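Local coordinates for acid phosphatase (Mycobacterium tuberculosis, PDB 2A6P), which hydrolyses phosphate monoesters with broad specificity, including fructose 1,6-bisphosphate in gluconeogenesis, and works as a homodimer, at residues A[31-42]-A[67-76]. Sequence-based numbering, arbitrary orientation.
Sequences GGTEVELTDTGR and RRRTLDTAKL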
ATOM      1  N   GLY A  31       8.508  14.313 -17.425  1.00 19.37           N
ATOM      2  CA  GLY A  31       9.679  14.435 -16.578  1.00 19.71           C
ATOM      3  C   GLY A  31       9.984  15.901 -16.354  1.00 20.69           C
ATOM      4  O   GLY A  31       9.340  16.550 -15.529  1.00 21.87           O
ATOM      5  N   GLY A  32      10.954  16.434 -17.090  1.00 21.62           N
ATOM      6  CA  GLY A  32      11.292  17.837 -16.945  1.00 21.66           C
ATOM      7  C   GLY A  32      10.281  18.801 -17.549  1.00 22.02           C
ATOM      8  O   GLY A  32      10.269  19.980 -17.190  1.00 20.29           O
ATOM      9  N   THR A  33       9.435  18.318 -18.458  1.00 20.79           N
ATOM     10  CA  THR A  33       8.436  19.176 -19.091  1.00 21.99           C
ATOM     11  C   THR A  33       7.518  19.848 -18.062  1.00 22.97           C
ATOM     12  O   THR A  33       6.964  19.197 -17.182  1.00 23.71           O
ATOM     13  CB  THR A  33       7.567  18.377 -20.086  1.00 22.91           C
ATOM     14  OG1 THR A  33       8.411  17.753 -21.058  1.00 23.56           O
ATOM     15  CG2 THR A  33       6.590  19.293 -20.806  1.00 21.47           C
ATOM     16  N   GLU A  34       7.351  21.160 -18.187  1.00 24.11           N
ATOM     17  CA  GLU A  34       6.514  21.929 -17.272  1.00 24.99           C
ATOM     18  C   GLU A  34       5.053  21.989 -17.705  1.00 26.66           C
ATOM     19  O   GLU A  34       4.626  22.927 -18.382  1.00 28.90           O
ATOM     20  CB  GLU A  34       7.061  23.347 -17.129  1.00 23.40           C
ATOM     21  CG  GLU A  34       8.428  23.416 -16.479  1.00 23.43           C
ATOM     22  CD  GLU A  34       8.403  23.061 -14.989  1.00 24.21           C
ATOM     23  OE1 GLU A  34       7.302  22.813 -14.440  1.00 23.71           O
ATOM     24  OE2 GLU A  34       9.490  23.038 -14.369  1.00 24.17           O
ATOM     25  N   VAL A  35       4.291  20.974 -17.311  1.00 27.20           N
ATOM     26  CA  VAL A  35       2.875  20.898 -17.635  1.00 26.33           C
ATOM     27  C   VAL A  35       2.093  21.458 -16.448  1.00 26.75           C
ATOM     28  O   VAL A  35       2.498  21.298 -15.297  1.00 27.13           O
ATOM     29  CB  VAL A  35       2.455  19.432 -17.907  1.00 26.39           C
ATOM     30  CG1 VAL A  35       0.971  19.347 -18.184  1.00 28.00           C
ATOM     31  CG2 VAL A  35       3.230  18.892 -19.091  1.00 27.14           C
ATOM     32  N   GLU A  36       0.980  22.124 -16.724  1.00 25.95           N
ATOM     33  CA  GLU A  36       0.168  22.706 -15.664  1.00 26.91           C
ATOM     34  C   GLU A  36      -0.884  21.732 -15.138  1.00 25.93           C
ATOM     35  O   GLU A  36      -1.236  20.766 -15.808  1.00 24.78           O
ATOM     36  CB  GLU A  36      -0.545  23.961 -16.181  1.00 29.58           C
ATOM     37  CG  GLU A  36       0.382  25.084 -16.612  1.00 34.10           C
ATOM     38  CD  GLU A  36       1.108  25.705 -15.433  1.00 37.33           C
ATOM     39  OE1 GLU A  36       2.359  25.710 -15.440  1.00 39.16           O
ATOM     40  OE2 GLU A  36       0.423  26.188 -14.499  1.00 39.46           O
ATOM     41  N   LEU A  37      -1.363  21.993 -13.926  1.00 24.14           N
ATOM     42  CA  LEU A  37      -2.406  21.186 -13.315  1.00 23.75           C
ATOM     43  C   LEU A  37      -3.690  21.573 -14.036  1.00 24.52           C
ATOM     44  O   LEU A  37      -3.837  22.718 -14.459  1.00 23.86           O
ATOM     45  CB  LEU A  37      -2.573  21.539 -11.833  1.00 22.33           C
ATOM     46  CG  LEU A  37      -1.485  21.212 -10.809  1.00 22.68           C
ATOM     47  CD1 LEU A  37      -1.962  21.688  -9.437  1.00 22.30           C
ATOM     48  CD2 LEU A  37      -1.201  19.712 -10.773  1.00 21.60           C
ATOM     49  N   THR A  38      -4.609  20.635 -14.209  1.00 24.77           N
ATOM     50  CA  THR A  38      -5.883  20.972 -14.840  1.00 24.84           C
ATOM     51  C   THR A  38      -6.739  21.519 -13.707  1.00 25.99           C
ATOM     52  O   THR A  38      -6.318  21.504 -12.551  1.00 27.03           O
ATOM     53  CB  THR A  38      -6.567  19.737 -15.416  1.00 24.45           C
ATOM     54  OG1 THR A  38      -6.734  18.758 -14.382  1.00 26.62           O
ATOM     55  CG2 THR A  38      -5.724  19.148 -16.533  1.00 24.51           C
ATOM     56  N   ASP A  39      -7.926  22.021 -14.018  1.00 27.63           N
ATOM     57  CA  ASP A  39      -8.784  22.532 -12.959  1.00 29.41           C
ATOM     58  C   ASP A  39      -9.125  21.372 -12.033  1.00 28.57           C
ATOM     59  O   ASP A  39      -9.339  21.557 -10.837  1.00 27.70           O
ATOM     60  CB  ASP A  39     -10.067  23.141 -13.536  1.00 33.34           C
ATOM     61  CG  ASP A  39      -9.825  24.490 -14.184  1.00 38.17           C
ATOM     62  OD1 ASP A  39      -9.271  25.387 -13.505  1.00 39.48           O
ATOM     63  OD2 ASP A  39     -10.187  24.657 -15.371  1.00 42.04           O
ATOM     64  N   THR A  40      -9.183  20.173 -12.601  1.00 28.01           N
ATOM     65  CA  THR A  40      -9.476  18.990 -11.817  1.00 29.54           C
ATOM     66  C   THR A  40      -8.251  18.743 -10.944  1.00 28.92           C
ATOM     67  O   THR A  40      -8.361  18.276  -9.813  1.00 29.30           O
ATOM     68  CB  THR A  40      -9.737  17.759 -12.720  1.00 30.21           C
ATOM     69  OG1 THR A  40     -10.863  18.017 -13.569  1.00 31.43           O
ATOM     70  CG2 THR A  40     -10.039  16.531 -11.876  1.00 30.91           C
ATOM     71  N   GLY A  41      -7.084  19.078 -11.478  1.00 28.45           N
ATOM     72  CA  GLY A  41      -5.855  18.902 -10.726  1.00 28.83           C
ATOM     73  C   GLY A  41      -5.783  19.819  -9.517  1.00 29.23           C
ATOM     74  O   GLY A  41      -5.302  19.421  -8.460  1.00 29.55           O
ATOM     75  N   ARG A  42      -6.261  21.049  -9.670  1.00 29.38           N
ATOM     76  CA  ARG A  42      -6.249  22.011  -8.579  1.00 30.33           C
ATOM     77  C   ARG A  42      -7.166  21.549  -7.473  1.00 29.56           C
ATOM     78  O   ARG A  42      -6.844  21.686  -6.292  1.00 30.59           O
ATOM     79  CB  ARG A  42      -6.717  23.387  -9.054  1.00 32.83           C
ATOM     80  CG  ARG A  42      -5.958  23.936 -10.247  1.00 35.35           C
ATOM     81  CD  ARG A  42      -6.013  25.459 -10.267  1.00 38.16           C
ATOM     82  NE  ARG A  42      -4.700  26.041  -9.985  1.00 41.60           N
ATOM     83  CZ  ARG A  42      -4.507  27.145  -9.267  1.00 42.95           C
ATOM     84  NH1 ARG A  42      -5.545  27.790  -8.748  1.00 43.21           N
ATOM     85  NH2 ARG A  42      -3.278  27.610  -9.070  1.00 43.58           N
ATOM     86  N   ARG A  67       9.219  21.153 -10.083  1.00 17.47           N
ATOM     87  CA  ARG A  67       8.223  21.346 -11.138  1.00 17.26           C
ATOM     88  C   ARG A  67       7.102  22.232 -10.628  1.00 17.30           C
ATOM     89  O   ARG A  67       6.787  22.222  -9.437  1.00 15.75           O
ATOM     90  CB  ARG A  67       7.652  20.000 -11.599  1.00 15.86           C
ATOM     91  CG  ARG A  67       8.683  19.030 -12.193  1.00 16.07           C
ATOM     92  CD  ARG A  67       9.287  19.547 -13.505  1.00 16.44           C
ATOM     93  NE  ARG A  67      10.318  20.555 -13.289  1.00 16.01           N
ATOM     94  CZ  ARG A  67      11.520  20.305 -12.771  1.00 17.99           C
ATOM     95  NH1 ARG A  67      11.864  19.071 -12.411  1.00 15.80           N
ATOM     96  NH2 ARG A  67      12.383  21.298 -12.598  1.00 20.13           N
ATOM     97  N   ARG A  68       6.500  22.996 -11.533  1.00 18.57           N
ATOM     98  CA  ARG A  68       5.419  23.885 -11.148  1.00 19.50           C
ATOM     99  C   ARG A  68       4.167  23.117 -10.707  1.00 19.27           C
ATOM    100  O   ARG A  68       3.456  23.551  -9.795  1.00 18.68           O
ATOM    101  CB  ARG A  68       5.062  24.831 -12.295  1.00 23.43           C
ATOM    102  CG  ARG A  68       4.113  25.947 -11.847  1.00 32.70           C
ATOM    103  CD  ARG A  68       4.745  26.764 -10.703  1.00 38.57           C
ATOM    104  NE  ARG A  68       3.791  27.088  -9.640  1.00 43.24           N
ATOM    105  CZ  ARG A  68       4.101  27.758  -8.531  1.00 45.46           C
ATOM    106  NH1 ARG A  68       5.344  28.185  -8.331  1.00 45.75           N
ATOM    107  NH2 ARG A  68       3.164  27.998  -7.617  1.00 46.15           N
ATOM    108  N   ARG A  69       3.891  21.981 -11.346  1.00 17.07           N
ATOM    109  CA  ARG A  69       2.712  21.203 -10.972  1.00 17.68           C
ATOM    110  C   ARG A  69       2.789  20.695  -9.526  1.00 18.45           C
ATOM    111  O   ARG A  69       1.754  20.500  -8.887  1.00 20.41           O
ATOM    112  CB  ARG A  69       2.502  20.025 -11.946  1.00 15.83           C
ATOM    113  CG  ARG A  69       3.687  19.066 -12.105  1.00 14.54           C
ATOM    114  CD  ARG A  69       3.373  18.041 -13.191  1.00 14.16           C
ATOM    115  NE  ARG A  69       4.487  17.148 -13.519  1.00 14.23           N
ATOM    116  CZ  ARG A  69       5.540  17.480 -14.261  1.00 14.97           C
ATOM    117  NH1 ARG A  69       5.641  18.707 -14.752  1.00 18.47           N
ATOM    118  NH2 ARG A  69       6.471  16.570 -14.550  1.00 12.70           N
ATOM    119  N   THR A  70       4.002  20.462  -9.019  1.00 17.72           N
ATOM    120  CA  THR A  70       4.165  20.002  -7.641  1.00 17.56           C
ATOM    121  C   THR A  70       4.174  21.197  -6.685  1.00 19.37           C
ATOM    122  O   THR A  70       3.610  21.128  -5.591  1.00 19.95           O
ATOM    123  CB  THR A  70       5.473  19.166  -7.437  1.00 17.77           C
ATOM    124  OG1 THR A  70       6.554  19.758  -8.165  1.00 15.21           O
ATOM    125  CG2 THR A  70       5.265  17.714  -7.897  1.00 15.55           C
ATOM    126  N   LEU A  71       4.800  22.298  -7.096  1.00 19.52           N
ATOM    127  CA  LEU A  71       4.820  23.486  -6.247  1.00 20.93           C
ATOM    128  C   LEU A  71       3.380  23.964  -6.090  1.00 21.96           C
ATOM    129  O   LEU A  71       2.933  24.314  -4.995  1.00 20.57           O
ATOM    130  CB  LEU A  71       5.672  24.591  -6.884  1.00 20.16           C
ATOM    131  CG  LEU A  71       7.189  24.370  -6.838  1.00 19.74           C
ATOM    132  CD1 LEU A  71       7.886  25.415  -7.690  1.00 20.40           C
ATOM    133  CD2 LEU A  71       7.676  24.447  -5.383  1.00 21.02           C
ATOM    134  N   ASP A  72       2.659  23.962  -7.204  1.00 22.93           N
ATOM    135  CA  ASP A  72       1.262  24.382  -7.233  1.00 25.27           C
ATOM    136  C   ASP A  72       0.433  23.530  -6.286  1.00 24.76           C
ATOM    137  O   ASP A  72      -0.376  24.050  -5.509  1.00 25.66           O
ATOM    138  CB  ASP A  72       0.696  24.240  -8.645  1.00 29.07           C
ATOM    139  CG  ASP A  72       0.088  25.522  -9.157  1.00 33.46           C
ATOM    140  OD1 ASP A  72      -0.697  26.147  -8.409  1.00 37.22           O
ATOM    141  OD2 ASP A  72       0.390  25.898 -10.310  1.00 34.81           O
ATOM    142  N   THR A  73       0.628  22.215  -6.361  1.00 23.14           N
ATOM    143  CA  THR A  73      -0.111  21.292  -5.504  1.00 22.11           C
ATOM    144  C   THR A  73       0.109  21.614  -4.020  1.00 22.19           C
ATOM    145  O   THR A  73      -0.850  21.681  -3.241  1.00 22.39           O
ATOM    146  CB  THR A  73       0.306  19.834  -5.777  1.00 21.60           C
ATOM    147  OG1 THR A  73       0.013  19.499  -7.138  1.00 18.10           O
ATOM    148  CG2 THR A  73      -0.447  18.880  -4.856  1.00 20.65           C
ATOM    149  N   ALA A  74       1.367  21.819  -3.633  1.00 22.09           N
ATOM    150  CA  ALA A  74       1.695  22.131  -2.240  1.00 21.93           C
ATOM    151  C   ALA A  74       0.954  23.374  -1.761  1.00 22.16           C
ATOM    152  O   ALA A  74       0.379  23.386  -0.676  1.00 22.24           O
ATOM    153  CB  ALA A  74       3.201  22.330  -2.081  1.00 19.79           C
ATOM    154  N   LYS A  75       0.977  24.422  -2.574  1.00 23.87           N
ATOM    155  CA  LYS A  75       0.299  25.677  -2.243  1.00 25.98           C
ATOM    156  C   LYS A  75      -1.209  25.447  -2.102  1.00 26.74           C
ATOM    157  O   LYS A  75      -1.825  25.870  -1.115  1.00 27.81           O
ATOM    158  CB  LYS A  75       0.558  26.716  -3.340  1.00 26.88           C
ATOM    159  CG  LYS A  75      -0.047  28.083  -3.064  1.00 29.26           C
ATOM    160  CD  LYS A  75       0.291  29.040  -4.190  1.00 32.05           C
ATOM    161  CE  LYS A  75      -0.240  30.436  -3.913  1.00 32.67           C
ATOM    162  NZ  LYS A  75       0.151  31.395  -4.992  1.00 34.94           N
ATOM    163  N   LEU A  76      -1.797  24.779  -3.093  1.00 27.49           N
ATOM    164  CA  LEU A  76      -3.225  24.488  -3.087  1.00 27.62           C
ATOM    165  C   LEU A  76      -3.605  23.576  -1.932  1.00 27.64           C
ATOM    166  O   LEU A  76      -4.714  23.648  -1.423  1.00 28.79           O
ATOM    167  CB  LEU A  76      -3.633  23.847  -4.411  1.00 27.94           C
ATOM    168  CG  LEU A  76      -3.484  24.796  -5.599  1.00 29.51           C
ATOM    169  CD1 LEU A  76      -3.706  24.062  -6.908  1.00 29.85           C
ATOM    170  CD2 LEU A  76      -4.471  25.922  -5.441  1.00 30.15           C
TER
HETATM  171  O   HOH W   1      10.600  16.174 -12.672  1.00 14.97           O
HETATM  172  O   HOH W   2       4.906  21.178 -14.027  1.00 15.06           O
HETATM  173  O   HOH W   3       0.439  23.967 -12.430  1.00 27.17           O
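E34 and R67 face each other where the loop 31-38 starts its run along helix 68-76; the CA atoms come closest at E36 and R69, 5.5 Å apart, before R42, in the first turn of helix 39-53, meets L76. E34 folds back at chi2 (-70°), and its carboxylate grips the start of helix 68-76 with both oxygens. OE1 takes the R68 backbone N-H almost straight (177°) on its syn side, while E34 OE2 receives R67 NE at 2.8 Å from above the carboxylate plane, in a salt bridge. R69 reaches out beside this pair, extended from CG to NE, and its guanidinium ties down the loop carbonyls: NH1 donates to T33 O at 2.8 Å and NH2 to G31 O at 3.0 Å. A water buttresses the arrangement, donating to E34 OE1 and V35 O and accepting from R69 N and NH1. Further along, L37 lays CD2 near R69 O and CD1 against D72 CB (3.8 Å) and L76 CD1 (3.9 Å). L76 CD1 also lies over one face of the R42 guanidinium, whose NH2 makes a weak hydrogen bond, within a salt bridge, to D72 OD1 (3.0 Å) with the two planes nearly perpendicular. D72 OD2 has R68 NE as a long second partner and shares with E36 OE2, weakly on that side, a water that also accepts from L37 N, which should ease the proximity of the two carboxylates. With two N-H groups spent on the loop, R69 still touches H18, the inferred phosphohistidine nucleophile, and its NE makes a long, weak ion pair with a bound sulfate, probably from the crystallisation liquor. R67 lies close to H152, the probable transition-state stabiliser, consistent with the loop and the helix start lining the phosphate pocket of the histidine phosphatase fold.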